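NAD-dependent L-serine dehydrogenase (Pseudomonas aeruginosa, PDB 3OBB) catalyses the NAD-dependent oxidation of L-serine and methyl-L-serine, works as a homotetramer and is possibly involved in serine catabolism. Local coordinates at residues A[77-89]-A[108-120]. Residues are numbered along the deposited sequence; the frame is centred on the assembly and turned at random.
Sequences YLDDDGLLAHIAP and HAAARERGLAMLD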
loop_
_atom_site.group_PDB
_atom_site.type_symbol
_atom_site.label_atom_id
_atom_site.label_comp_id
_atom_site.label_asym_id
_atom_site.label_seq_id
_atom_site.Cartn_x
_atom_site.Cartn_y
_atom_site.Cartn_z
ATOM N N TYR A 77 19.993 28.829 -11.886
ATOM C CA TYR A 77 19.750 30.127 -11.255
ATOM C C TYR A 77 20.709 30.497 -10.129
ATOM O O TYR A 77 20.892 31.672 -9.862
ATOM C CB TYR A 77 18.339 30.177 -10.666
ATOM C CG TYR A 77 17.253 30.577 -11.624
ATOM C CD1 TYR A 77 16.422 29.615 -12.186
ATOM C CD2 TYR A 77 17.026 31.915 -11.937
ATOM C CE1 TYR A 77 15.403 29.968 -13.053
ATOM C CE2 TYR A 77 16.013 32.284 -12.800
ATOM C CZ TYR A 77 15.195 31.294 -13.358
ATOM O OH TYR A 77 14.187 31.622 -14.230
ATOM N N LEU A 78 21.289 29.494 -9.469
ATOM C CA LEU A 78 21.927 29.668 -8.163
ATOM C C LEU A 78 23.457 29.563 -8.125
ATOM O O LEU A 78 24.100 30.143 -7.236
ATOM C CB LEU A 78 21.337 28.670 -7.156
ATOM C CG LEU A 78 19.946 28.938 -6.575
ATOM C CD1 LEU A 78 19.657 28.013 -5.402
ATOM C CD2 LEU A 78 19.842 30.371 -6.107
ATOM N N ASP A 79 24.032 28.845 -9.084
ATOM C CA ASP A 79 25.413 28.352 -8.972
ATOM C C ASP A 79 26.561 29.348 -8.768
ATOM O O ASP A 79 27.703 28.905 -8.598
ATOM C CB ASP A 79 25.748 27.407 -10.135
ATOM C CG ASP A 79 25.275 25.977 -9.886
ATOM O OD1 ASP A 79 24.486 25.752 -8.938
ATOM O OD2 ASP A 79 25.695 25.077 -10.651
ATOM N N ASP A 80 26.282 30.659 -8.777
ATOM C CA ASP A 80 27.286 31.712 -8.417
ATOM C C ASP A 80 28.023 32.327 -9.620
ATOM O O ASP A 80 29.118 32.869 -9.483
ATOM C CB ASP A 80 28.315 31.179 -7.401
ATOM C CG ASP A 80 28.793 32.243 -6.434
ATOM O OD1 ASP A 80 29.932 32.743 -6.596
ATOM O OD2 ASP A 80 28.020 32.571 -5.507
ATOM N N ASP A 81 27.387 32.236 -10.786
ATOM C CA ASP A 81 27.939 32.619 -12.082
ATOM C C ASP A 81 26.743 32.699 -13.055
ATOM O O ASP A 81 26.651 31.955 -14.046
ATOM C CB ASP A 81 28.961 31.570 -12.540
ATOM C CG ASP A 81 28.567 30.146 -12.127
ATOM O OD1 ASP A 81 27.956 29.424 -12.940
ATOM O OD2 ASP A 81 28.859 29.756 -10.981
ATOM N N GLY A 82 25.817 33.610 -12.747
ATOM C CA GLY A 82 24.484 33.614 -13.344
ATOM C C GLY A 82 23.768 32.478 -12.658
ATOM O O GLY A 82 24.410 31.731 -11.922
ATOM N N LEU A 83 22.459 32.318 -12.869
ATOM C CA LEU A 83 21.624 33.177 -13.708
ATOM C C LEU A 83 21.081 34.349 -12.902
ATOM O O LEU A 83 20.911 35.445 -13.433
ATOM C CB LEU A 83 20.445 32.370 -14.297
ATOM C CG LEU A 83 19.771 32.847 -15.590
ATOM C CD1 LEU A 83 18.898 31.760 -16.182
ATOM C CD2 LEU A 83 18.953 34.120 -15.383
ATOM N N LEU A 84 20.782 34.109 -11.626
ATOM C CA LEU A 84 20.353 35.189 -10.740
ATOM C C LEU A 84 21.423 36.276 -10.603
ATOM O O LEU A 84 21.081 37.439 -10.507
ATOM C CB LEU A 84 19.944 34.673 -9.358
ATOM C CG LEU A 84 18.583 33.993 -9.208
ATOM C CD1 LEU A 84 18.448 33.510 -7.786
ATOM C CD2 LEU A 84 17.428 34.913 -9.578
ATOM N N ALA A 85 22.705 35.910 -10.607
ATOM C CA ALA A 85 23.773 36.927 -10.606
ATOM C C ALA A 85 23.563 37.996 -11.702
ATOM O O ALA A 85 23.869 39.165 -11.477
ATOM C CB ALA A 85 25.163 36.288 -10.713
ATOM N N HIS A 86 23.025 37.587 -12.864
ATOM C CA HIS A 86 22.572 38.519 -13.921
ATOM C C HIS A 86 21.066 38.826 -13.791
ATOM O O HIS A 86 20.237 37.921 -13.665
ATOM C CB HIS A 86 22.986 38.020 -15.308
ATOM C CG HIS A 86 24.469 37.798 -15.446
ATOM N ND1 HIS A 86 25.400 38.810 -15.272
ATOM C CD2 HIS A 86 25.183 36.683 -15.739
ATOM C CE1 HIS A 86 26.617 38.327 -15.451
ATOM N NE2 HIS A 86 26.514 37.039 -15.734
ATOM N N ILE A 87 20.736 40.117 -13.792
ATOM C CA ILE A 87 19.528 40.635 -13.120
ATOM C C ILE A 87 19.072 41.996 -13.613
ATOM O O ILE A 87 19.490 42.441 -14.674
ATOM C CB ILE A 87 19.770 40.810 -11.589
ATOM C CG1 ILE A 87 21.251 41.094 -11.277
ATOM C CG2 ILE A 87 19.309 39.573 -10.867
ATOM C CD1 ILE A 87 21.546 41.990 -10.038
ATOM N N ALA A 88 18.214 42.658 -12.840
ATOM C CA ALA A 88 18.024 44.100 -13.007
ATOM C C ALA A 88 18.172 44.860 -11.683
ATOM O O ALA A 88 19.293 45.267 -11.345
ATOM C CB ALA A 88 16.734 44.431 -13.745
ATOM N N PRO A 89 17.076 45.069 -10.920
ATOM C CA PRO A 89 15.655 44.820 -11.116
ATOM C C PRO A 89 14.919 46.048 -11.656
ATOM O O PRO A 89 13.687 46.039 -11.731
ATOM C CB PRO A 89 15.156 44.488 -9.699
ATOM C CG PRO A 89 16.254 44.953 -8.746
ATOM C CD PRO A 89 17.306 45.650 -9.584
ATOM N N HIS A 108 13.853 31.309 -4.356
ATOM C CA HIS A 108 13.129 32.532 -3.945
ATOM C C HIS A 108 13.975 33.460 -3.060
ATOM O O HIS A 108 14.014 34.678 -3.273
ATOM C CB HIS A 108 11.833 32.202 -3.200
ATOM C CG HIS A 108 10.605 32.208 -4.065
ATOM N ND1 HIS A 108 9.998 33.370 -4.485
ATOM C CD2 HIS A 108 9.843 31.197 -4.538
ATOM C CE1 HIS A 108 8.922 33.078 -5.186
ATOM N NE2 HIS A 108 8.804 31.764 -5.236
ATOM N N ALA A 109 14.637 32.867 -2.066
ATOM C CA ALA A 109 15.432 33.601 -1.089
ATOM C C ALA A 109 16.648 34.232 -1.732
ATOM O O ALA A 109 17.017 35.378 -1.406
ATOM C CB ALA A 109 15.860 32.680 0.077
ATOM N N ALA A 110 17.295 33.490 -2.627
ATOM C CA ALA A 110 18.445 34.045 -3.323
ATOM C C ALA A 110 17.982 35.221 -4.190
ATOM O O ALA A 110 18.618 36.268 -4.180
ATOM C CB ALA A 110 19.173 32.989 -4.128
ATOM N N ALA A 111 16.848 35.068 -4.880
ATOM C CA ALA A 111 16.261 36.172 -5.646
ATOM C C ALA A 111 15.991 37.417 -4.794
ATOM O O ALA A 111 16.307 38.530 -5.221
ATOM C CB ALA A 111 15.010 35.738 -6.338
ATOM N N ARG A 112 15.418 37.236 -3.601
ATOM C CA ARG A 112 15.182 38.357 -2.682
ATOM C C ARG A 112 16.469 38.996 -2.202
ATOM O O ARG A 112 16.588 40.223 -2.208
ATOM C CB ARG A 112 14.371 37.930 -1.457
ATOM C CG ARG A 112 12.904 37.792 -1.733
ATOM C CD ARG A 112 12.169 37.334 -0.489
ATOM N NE ARG A 112 10.845 36.806 -0.812
ATOM C CZ ARG A 112 9.777 37.572 -1.016
ATOM N NH1 ARG A 112 8.611 37.012 -1.300
ATOM N NH2 ARG A 112 9.876 38.900 -0.941
ATOM N N GLU A 113 17.417 38.155 -1.776
ATOM C CA GLU A 113 18.736 38.582 -1.273
ATOM C C GLU A 113 19.452 39.521 -2.259
ATOM O O GLU A 113 20.507 40.080 -1.944
ATOM C CB GLU A 113 19.594 37.338 -0.984
ATOM C CG GLU A 113 20.961 37.590 -0.353
ATOM C CD GLU A 113 20.877 38.094 1.070
ATOM O OE1 GLU A 113 20.274 37.398 1.923
ATOM O OE2 GLU A 113 21.432 39.186 1.344
ATOM N N ARG A 114 18.833 39.722 -3.421
ATOM C CA ARG A 114 19.431 40.393 -4.563
ATOM C C ARG A 114 18.524 41.524 -5.155
ATOM O O ARG A 114 18.776 42.275 -6.168
ATOM C CB ARG A 114 19.758 39.298 -5.611
ATOM C CG ARG A 114 20.226 39.764 -6.976
ATOM C CD ARG A 114 20.814 38.592 -7.760
ATOM N NE ARG A 114 22.202 38.339 -7.354
ATOM C CZ ARG A 114 22.611 37.209 -6.746
ATOM N NH1 ARG A 114 23.911 37.126 -6.406
ATOM N NH2 ARG A 114 21.734 36.169 -6.481
ATOM N N GLY A 115 17.266 41.586 -4.605
ATOM C CA GLY A 115 16.313 42.631 -5.011
ATOM C C GLY A 115 15.295 42.276 -6.100
ATOM O O GLY A 115 14.627 43.160 -6.643
ATOM N N LEU A 116 15.147 40.996 -6.423
ATOM C CA LEU A 116 14.251 40.622 -7.526
ATOM C C LEU A 116 12.875 40.162 -7.077
ATOM O O LEU A 116 12.749 39.464 -6.085
ATOM C CB LEU A 116 14.897 39.568 -8.417
ATOM C CG LEU A 116 16.216 39.920 -9.114
ATOM C CD1 LEU A 116 16.770 38.644 -9.710
ATOM C CD2 LEU A 116 16.065 41.004 -10.178
ATOM N N ALA A 117 11.846 40.568 -7.819
ATOM C CA ALA A 117 10.504 40.013 -7.666
ATOM C C ALA A 117 10.389 38.686 -8.418
ATOM O O ALA A 117 10.431 38.665 -9.656
ATOM C CB ALA A 117 9.475 40.991 -8.171
HETATM N N MSE A 118 10.248 37.592 -7.663
HETATM C CA MSE A 118 10.111 36.251 -8.218
HETATM C C MSE A 118 8.822 35.553 -7.787
HETATM O O MSE A 118 8.371 35.697 -6.653
HETATM C CB MSE A 118 11.314 35.372 -7.852
HETATM C CG MSE A 118 11.095 33.881 -8.193
HETATM SE SE MSE A 118 12.630 32.757 -7.795
HETATM C CE MSE A 118 13.772 33.298 -9.250
ATOM N N LEU A 119 8.237 34.805 -8.715
ATOM C CA LEU A 119 7.115 33.919 -8.432
ATOM C C LEU A 119 7.485 32.493 -8.831
ATOM O O LEU A 119 8.180 32.279 -9.838
ATOM C CB LEU A 119 5.886 34.357 -9.236
ATOM C CG LEU A 119 5.311 35.747 -9.001
ATOM C CD1 LEU A 119 4.189 35.987 -9.986
ATOM C CD2 LEU A 119 4.842 35.921 -7.537
ATOM N N ASP A 120 7.039 31.519 -8.047
ATOM C CA ASP A 120 6.960 30.143 -8.547
ATOM C C ASP A 120 5.541 29.960 -9.090
ATOM O O ASP A 120 4.559 30.187 -8.391
ATOM C CB ASP A 120 7.369 29.077 -7.493
ATOM C CG ASP A 120 6.567 29.171 -6.177
ATOM O OD1 ASP A 120 6.814 30.055 -5.331
ATOM O OD2 ASP A 120 5.701 28.319 -5.964
#
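Leu84 reaches from the loop after helix 70-78 into the angle between the end of helix 101-112 and strand 117-124, and its two methyls divide the work. CD1 lies against the helix, 3.7 Å from the backbone N of Ala111 and close to CB of Ala110. CD2 turns to the strand side, 3.8 Å from CD1 of Leu116 and near CE of Met118, a selenomethionine. Leu84 runs past Leu116 in the opposite direction and crosses Met118 at about a right angle. Leu78 packs on the helix, its CD2 3.3 Å from CB of Ala110, tighter than usual for two carbons. Tyr77 borders the Met118 methyl obliquely, while its hydroxyl is hydrogen-bonded to Ser65.

Toward solvent the fit is looser and is carried largely by Arg114. Its chain extends from the backbone, then bends at chi3 (-81°), which sets CA of Ala85 over one guanidinium face, toward its rim; NH2 comes 3.7 Å from CB of Leu84. NE lies near the Leu84 carbonyl oxygen at too poor an angle for a hydrogen bond. Ile87 crosses Arg114 at about a right angle, its CD1 4.0 Å from CG of Arg114. Farther out, the exposed Pro89 sets its CB 3.6 Å from CD2 of Leu116 and its CG against the carbonyl oxygen of Gly115. Gly115, at positive phi, is the C-prime residue of the Schellman motif ending helix 101-112, which turns the chain toward the strand.

The contact thus packs the end of one Rossmann-domain helix and its following loop against the next helix-to-strand turn. Ile107 joins Leu78 and Met118 from within helix 101-112, Val93 of strand 92-95 touches Tyr77 and Met118, and helix 143-156 packs on Leu119.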